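Local coordinates for SAM-dependent O-methyltransferase (Leptospira interrogans, PDB 2HNK), which probably transfers the methyl group of S-adenosylmethionine to an oxygen of its substrate, and is seen here with the product S-adenosylhomocysteine bound in a Rossmann-like domain, at residues 31-36 and 98-103; 54-59 and 76-81; 189-194 and 200-205. All coordinates share one frame; numbering follows the deposited sequence.

Contact 1. Residues 31-36 and 98-103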
# COMPACT_ATOMS: atom_id res chain seq x y z
N ARG C 31 9.11 20.55 5.64
CA ARG C 31 7.70 20.87 5.39
C ARG C 31 7.41 22.34 5.71
O ARG C 31 6.74 23.02 4.93
CB ARG C 31 6.77 19.93 6.17
CG ARG C 31 6.88 18.47 5.76
CD ARG C 31 5.63 17.67 6.10
NE ARG C 31 5.52 17.34 7.52
CZ ARG C 31 4.61 17.83 8.35
NH1 ARG C 31 3.69 18.68 7.90
NH2 ARG C 31 4.60 17.47 9.63
N LYS C 32 7.93 22.80 6.84
CA LYS C 32 7.82 24.21 7.24
C LYS C 32 8.48 25.13 6.20
O LYS C 32 7.88 26.13 5.79
CB LYS C 32 8.41 24.45 8.63
CG LYS C 32 7.60 23.85 9.76
CD LYS C 32 8.24 24.14 11.12
CE LYS C 32 7.40 23.55 12.25
NZ LYS C 32 8.13 23.49 13.55
N GLU C 33 9.69 24.77 5.77
CA GLU C 33 10.40 25.55 4.75
C GLU C 33 9.62 25.61 3.44
O GLU C 33 9.50 26.67 2.84
CB GLU C 33 11.81 25.00 4.52
CG GLU C 33 12.67 25.91 3.64
CD GLU C 33 14.10 25.46 3.50
OE1 GLU C 33 14.65 24.79 4.40
OE2 GLU C 33 14.71 25.80 2.47
N THR C 34 9.08 24.47 3.02
CA THR C 34 8.27 24.37 1.80
C THR C 34 6.97 25.17 1.92
O THR C 34 6.52 25.76 0.94
CB THR C 34 7.97 22.89 1.45
OG1 THR C 34 9.20 22.16 1.32
CG2 THR C 34 7.20 22.78 0.13
N GLY C 35 6.39 25.19 3.13
CA GLY C 35 5.17 25.96 3.43
C GLY C 35 5.30 27.45 3.16
O GLY C 35 4.30 28.14 2.92
N THR C 36 6.53 27.95 3.21
CA THR C 36 6.84 29.34 2.89
C THR C 36 6.69 29.61 1.38
O THR C 36 6.35 30.73 0.98
CB THR C 36 8.27 29.68 3.36
OG1 THR C 36 8.30 29.72 4.79
CG2 THR C 36 8.73 31.01 2.81
N THR C 98 15.53 21.64 -6.21
CA THR C 98 16.36 20.49 -5.87
C THR C 98 17.59 20.90 -5.05
O THR C 98 18.20 20.05 -4.39
CB THR C 98 16.72 19.63 -7.11
OG1 THR C 98 17.48 20.40 -8.05
CG2 THR C 98 15.45 19.11 -7.78
N ASN C 99 17.92 22.19 -5.06
CA ASN C 99 18.89 22.74 -4.12
C ASN C 99 18.39 22.68 -2.67
O ASN C 99 19.19 22.46 -1.75
CB ASN C 99 19.32 24.16 -4.50
CG ASN C 99 20.33 24.18 -5.63
OD1 ASN C 99 20.97 23.18 -5.92
ND2 ASN C 99 20.48 25.34 -6.28
N VAL C 100 17.09 22.89 -2.48
CA VAL C 100 16.46 22.69 -1.17
C VAL C 100 16.45 21.19 -0.82
O VAL C 100 16.81 20.81 0.29
CB VAL C 100 15.01 23.25 -1.10
CG1 VAL C 100 14.43 23.10 0.34
CG2 VAL C 100 14.97 24.70 -1.55
N ALA C 101 16.05 20.35 -1.78
CA ALA C 101 16.08 18.90 -1.60
C ALA C 101 17.44 18.41 -1.10
O ALA C 101 17.51 17.76 -0.07
CB ALA C 101 15.69 18.19 -2.89
N ARG C 102 18.51 18.76 -1.82
CA ARG C 102 19.86 18.33 -1.44
C ARG C 102 20.29 18.82 -0.07
O ARG C 102 20.98 18.12 0.67
CB ARG C 102 20.90 18.72 -2.50
CG ARG C 102 22.27 18.14 -2.19
CD ARG C 102 23.28 18.40 -3.29
NE ARG C 102 22.98 17.67 -4.52
CZ ARG C 102 23.15 16.37 -4.70
NH1 ARG C 102 23.57 15.59 -3.71
NH2 ARG C 102 22.87 15.82 -5.88
N LYS C 103 19.89 20.04 0.28
CA LYS C 103 20.08 20.54 1.63
C LYS C 103 19.60 19.51 2.66
O LYS C 103 20.29 19.21 3.62
CB LYS C 103 19.34 21.87 1.80
CG LYS C 103 19.38 22.43 3.21
CD LYS C 103 18.38 23.53 3.37
CE LYS C 103 18.29 23.96 4.81
NZ LYS C 103 17.45 25.18 4.96

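Contact 2. Residues 54-59 and 76-81. With SO4 (sulfate ion), chain D.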
# COMPACT_ATOMS: atom_id res chain seq x y z
N ILE C 54 6.73 2.53 3.70
CA ILE C 54 6.36 1.13 3.91
C ILE C 54 6.30 0.34 2.59
O ILE C 54 6.77 -0.80 2.52
CB ILE C 54 5.05 0.98 4.76
CG1 ILE C 54 5.03 -0.37 5.47
CG2 ILE C 54 3.78 1.15 3.94
CD1 ILE C 54 5.28 -0.28 6.95
N LEU C 55 5.74 0.96 1.56
CA LEU C 55 5.66 0.34 0.23
C LEU C 55 7.04 0.02 -0.34
O LEU C 55 7.22 -1.01 -0.97
CB LEU C 55 4.90 1.25 -0.73
CG LEU C 55 3.47 0.93 -1.20
CD1 LEU C 55 2.67 0.01 -0.29
CD2 LEU C 55 2.72 2.25 -1.46
N THR C 56 8.00 0.91 -0.13
CA THR C 56 9.38 0.67 -0.59
C THR C 56 9.96 -0.58 0.07
O THR C 56 10.53 -1.43 -0.59
CB THR C 56 10.27 1.90 -0.35
OG1 THR C 56 9.75 3.00 -1.08
CG2 THR C 56 11.72 1.64 -0.78
N LYS C 57 9.76 -0.69 1.38
CA LYS C 57 10.22 -1.83 2.16
C LYS C 57 9.51 -3.14 1.80
O LYS C 57 10.15 -4.16 1.61
CB LYS C 57 10.07 -1.54 3.66
CG LYS C 57 10.79 -0.29 4.10
CD LYS C 57 10.87 -0.19 5.61
CE LYS C 57 11.84 0.90 6.01
NZ LYS C 57 12.04 0.94 7.49
N ILE C 58 8.18 -3.09 1.69
CA ILE C 58 7.37 -4.25 1.35
C ILE C 58 7.78 -4.79 -0.02
O ILE C 58 7.94 -6.00 -0.19
CB ILE C 58 5.83 -3.90 1.37
CG1 ILE C 58 5.36 -3.64 2.81
CG2 ILE C 58 4.99 -4.98 0.72
CD1 ILE C 58 3.96 -2.97 2.89
N SER C 59 7.96 -3.89 -0.99
CA SER C 59 8.30 -4.26 -2.36
C SER C 59 9.71 -4.83 -2.54
O SER C 59 10.00 -5.48 -3.55
CB SER C 59 8.12 -3.06 -3.28
OG SER C 59 9.10 -2.08 -3.04
N LEU C 76 13.26 11.91 0.23
CA LEU C 76 13.75 11.70 1.60
C LEU C 76 13.13 10.44 2.20
O LEU C 76 13.82 9.67 2.86
CB LEU C 76 13.38 12.92 2.44
CG LEU C 76 14.34 13.65 3.38
CD1 LEU C 76 15.78 13.73 2.87
CD2 LEU C 76 13.76 15.05 3.66
N CYS C 77 11.84 10.22 1.94
CA CYS C 77 11.15 9.01 2.41
C CYS C 77 11.63 7.76 1.70
O CYS C 77 11.90 6.75 2.35
CB CYS C 77 9.63 9.15 2.26
SG CYS C 77 8.98 10.51 3.22
N PHE C 78 11.73 7.81 0.37
CA PHE C 78 12.28 6.71 -0.40
C PHE C 78 13.72 6.39 0.01
O PHE C 78 14.04 5.23 0.22
CB PHE C 78 12.25 7.01 -1.90
CG PHE C 78 10.87 6.98 -2.50
CD1 PHE C 78 10.36 8.11 -3.14
CD2 PHE C 78 10.09 5.83 -2.44
CE1 PHE C 78 9.08 8.10 -3.71
CE2 PHE C 78 8.81 5.81 -2.99
CZ PHE C 78 8.31 6.95 -3.64
N ALA C 79 14.55 7.42 0.13
CA ALA C 79 15.98 7.25 0.41
C ALA C 79 16.23 6.61 1.77
O ALA C 79 17.09 5.73 1.87
CB ALA C 79 16.76 8.57 0.27
N SER C 80 15.48 7.02 2.79
CA SER C 80 15.61 6.40 4.11
C SER C 80 14.97 5.02 4.22
O SER C 80 15.36 4.23 5.07
CB SER C 80 15.12 7.31 5.24
OG SER C 80 14.03 8.10 4.83
N ALA C 81 13.99 4.72 3.36
CA ALA C 81 13.35 3.40 3.35
C ALA C 81 14.19 2.34 2.65
O ALA C 81 14.13 1.17 3.03
CB ALA C 81 11.97 3.47 2.72
S SO4 D . 14.32 -2.61 7.87
O1 SO4 D . 13.46 -3.78 7.78
O2 SO4 D . 13.53 -1.39 7.98
O3 SO4 D . 15.17 -2.70 9.04
O4 SO4 D . 15.14 -2.57 6.66

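Contact 3. Residues 189-194 and 200-205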
# COMPACT_ATOMS: atom_id res chain seq x y z
N ALA C 189 -13.39 13.58 -11.92
CA ALA C 189 -14.76 13.08 -12.00
C ALA C 189 -15.76 14.12 -12.57
O ALA C 189 -16.93 13.79 -12.78
CB ALA C 189 -15.21 12.57 -10.62
N ASP C 190 -15.30 15.34 -12.82
CA ASP C 190 -16.15 16.44 -13.27
C ASP C 190 -15.77 16.85 -14.69
O ASP C 190 -14.77 17.53 -14.89
CB ASP C 190 -15.99 17.62 -12.31
CG ASP C 190 -16.98 18.75 -12.58
OD1 ASP C 190 -17.64 18.79 -13.64
OD2 ASP C 190 -17.08 19.64 -11.71
N LEU C 191 -16.58 16.46 -15.67
CA LEU C 191 -16.22 16.69 -17.08
C LEU C 191 -16.21 18.15 -17.52
O LEU C 191 -15.69 18.47 -18.59
CB LEU C 191 -17.05 15.82 -18.04
CG LEU C 191 -16.79 14.30 -18.04
CD1 LEU C 191 -17.10 13.71 -19.42
CD2 LEU C 191 -15.36 13.91 -17.62
N SER C 192 -16.76 19.04 -16.69
CA SER C 192 -16.60 20.48 -16.90
C SER C 192 -15.14 20.92 -16.79
O SER C 192 -14.75 21.92 -17.37
CB SER C 192 -17.44 21.28 -15.91
OG SER C 192 -18.81 21.14 -16.21
N HIS C 193 -14.35 20.16 -16.04
CA HIS C 193 -12.92 20.39 -15.95
C HIS C 193 -12.14 19.74 -17.10
O HIS C 193 -12.06 18.51 -17.21
CB HIS C 193 -12.42 19.96 -14.57
CG HIS C 193 -12.84 20.90 -13.49
ND1 HIS C 193 -12.15 22.06 -13.20
CD2 HIS C 193 -13.90 20.87 -12.65
CE1 HIS C 193 -12.76 22.69 -12.22
NE2 HIS C 193 -13.82 22.00 -11.87
N GLN C 194 -11.57 20.59 -17.95
CA GLN C 194 -10.90 20.17 -19.18
C GLN C 194 -9.54 20.86 -19.32
O GLN C 194 -9.04 21.08 -20.44
CB GLN C 194 -11.79 20.46 -20.41
CG GLN C 194 -13.10 19.67 -20.46
CD GLN C 194 -12.89 18.19 -20.73
OE1 GLN C 194 -11.98 17.81 -21.47
NE2 GLN C 194 -13.73 17.34 -20.14
N GLY C 200 -4.63 15.08 -18.83
CA GLY C 200 -3.49 14.15 -18.71
C GLY C 200 -3.71 13.06 -17.68
O GLY C 200 -3.55 11.88 -17.97
N ILE C 201 -4.13 13.45 -16.47
CA ILE C 201 -4.44 12.50 -15.40
C ILE C 201 -5.59 11.52 -15.74
O ILE C 201 -5.44 10.32 -15.54
CB ILE C 201 -4.68 13.23 -14.05
CG1 ILE C 201 -3.41 13.97 -13.63
CG2 ILE C 201 -5.14 12.25 -12.95
CD1 ILE C 201 -3.59 14.97 -12.52
N ARG C 202 -6.70 12.04 -16.28
CA ARG C 202 -7.81 11.19 -16.75
C ARG C 202 -7.36 10.14 -17.76
O ARG C 202 -7.71 8.97 -17.64
CB ARG C 202 -8.93 12.01 -17.38
CG ARG C 202 -9.90 12.65 -16.42
CD ARG C 202 -11.23 12.96 -17.12
NE ARG C 202 -11.96 14.00 -16.38
CZ ARG C 202 -11.98 15.29 -16.70
NH1 ARG C 202 -11.32 15.73 -17.76
NH2 ARG C 202 -12.66 16.14 -15.96
N LYS C 203 -6.61 10.59 -18.76
CA LYS C 203 -6.04 9.72 -19.79
C LYS C 203 -5.11 8.68 -19.19
O LYS C 203 -5.12 7.52 -19.60
CB LYS C 203 -5.26 10.55 -20.81
CG LYS C 203 -6.11 11.30 -21.82
CD LYS C 203 -5.21 11.90 -22.89
CE LYS C 203 -5.76 11.65 -24.28
NZ LYS C 203 -4.64 11.43 -25.25
N PHE C 204 -4.27 9.11 -18.25
CA PHE C 204 -3.39 8.20 -17.52
C PHE C 204 -4.21 7.14 -16.78
O PHE C 204 -3.94 5.94 -16.94
CB PHE C 204 -2.49 8.98 -16.56
CG PHE C 204 -1.67 8.11 -15.65
CD1 PHE C 204 -0.42 7.64 -16.06
CD2 PHE C 204 -2.13 7.77 -14.38
CE1 PHE C 204 0.35 6.83 -15.23
CE2 PHE C 204 -1.37 6.96 -13.53
CZ PHE C 204 -0.12 6.49 -13.95
N ASN C 205 -5.20 7.56 -15.99
CA ASN C 205 -6.03 6.61 -15.23
C ASN C 205 -6.70 5.60 -16.15
O ASN C 205 -6.80 4.42 -15.83
CB ASN C 205 -7.06 7.32 -14.36
CG ASN C 205 -6.44 8.11 -13.21
OD1 ASN C 205 -5.27 7.90 -12.87
ND2 ASN C 205 -7.21 9.01 -12.62

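Contact 1. Residues 31-36 and 98-103
Glu33 and Lys103 reach for each other from facing helices and meet in a salt bridge, NZ of Lys103 lying 2.9 Å from OE1 of Glu33. The ammonium comes to the syn side of that oxygen but 29° out of the carboxylate plane. Both side chains run extended, approaching from opposite directions; in Glu33, CG lies anti to the backbone N (chi1 -170°), which directs the chain toward helix 95-107. OE1 has a second partner, since the hydroxyl OH of Tyr104, the next residue after Lys103, also hydrogen-bonds to it. One carboxylate oxygen therefore ties two consecutive side chains of the second helix to the first. OE2 does something different: it rests against a methyl of Val100, with CG1 3.5 Å away, a van der Waals contact beside the ion pair. The same valine packs against Leu30, one turn before Glu33, and against Thr71. With Lys103 and Glu33 at the surface, the pair is probably partly screened by solvent. The Val100 side chain lies about 9 Å from the bound S-adenosylhomocysteine. In the fold, this contact joins helix 25-35 to helix 95-107, whose other side, through Thr98 and Arg102, packs on strand 114-118 at one edge of the central sheet.

Contact 2. Residues 54-59 and 76-81
Ala81 CB meets the side chain of Thr56 where two neighbouring helices come together, 3.8 Å from Thr56 CB and 4.0 Å from its methyl CG2. The other branch of the threonine, OG1, points at the rim of the Phe78 ring: it lies in the ring plane, 3.2 Å from CD2, while the two side chains cross at about a right angle. With chi1 at -61°, OG1 sits beside the backbone N, and from there it hydrogen-bonds to Leu52 O one turn earlier, so the hydroxyl is satisfied within its own helix. Lys57, partly exposed, lays its extended chain alongside Ala81, CE 3.8 Å from Ala81 O, and carries NZ to O2 of a sulfate ion at 2.8 Å. That anion, probably from the crystallisation liquor, is also held by Arg229 of the second subunit, and NZ makes a salt bridge to Asp215 of the same subunit. Further out, Phe78 is packed by Leu52 and the inclined ring of Phe152. The segment axes pass 9.0 Å apart at 35°. Strand 63-67 followed by helix 73-81 is a beta-alpha unit of the Rossmann-like fold, with Ser74, which binds S-adenosylhomocysteine, near the start of that helix. Helices 46-59 and 73-81 pack side by side against strand 63-67, which lies between them in sequence; Thr56 and Phe78 both rest on Ile64, while helix 25-35 packs against Leu76 and Cys77.

Contact 3. Residues 189-194 and 200-205
His193 O is gripped by two nitrogens of one guanidinium: Arg202 NH2 gives it a hydrogen bond of 2.7 Å and Arg202 NH1 one of 2.9 Å. The oxygen lies almost in the guanidinium plane, facing the end of the group between its two amino nitrogens. NH1 approaches nearly along the C=O axis, whereas NH2 arrives in the carbonyl plane on a lone pair. As is usual when two donors share one atom, neither bond is straight; the N-H...O angles are 139° at NH1 and 150° at NH2. The arginine reaches this far because its chain is extended from CG to NE. Its NE is used as well, donating to Val188 O, so the group is fixed in rotation from two sides. Leu191 CD2 sits over one face, 3.5 Å above the plane and offset toward the rim. The loop has internal bonds of its own: a type I turn runs from Asp190 to His193, and Asp190 OD1 accepts from Ser192 N in an Asx turn. Gln194, bent at chi2, folds back so that its NE2 donates to Leu191 O at 2.7 Å, almost straight at 174°. Next in the loop, Glu195 is hydrogen-bonded to His193 ND1, and Tyr15 of the second subunit packs on Arg202. Asp190 OD1 is 6.1 Å from Arg202 NH2, too far for a salt bridge. The arginine therefore ties helix 196-210 to the loop leading into it through neutral carbonyls, which probably share its positive charge, rather than through an ion pair.

Contact 2 belongs to the buried interior, while contacts 1 and 3 lie at the surface, and their chemistry follows. In contact 2 Thr56, Phe78 and Ala81 pack closely with no hydrogen bond between the segments, bordered by Lys57, whose ammonium turns to the second subunit and a sulfate; contact 1 relies on opposite charges, and contact 3 on an arginine held by main-chain oxygens. Contacts 1 and 2 hold different helices but are neighbours in the chain: helix 46-59 follows helix 25-35, and contact 2 is nested within the loop that contact 1 closes. Contact 3 comes later in sequence, on the opposite side of the chain's centre from contact 2, yet both touch the second subunit.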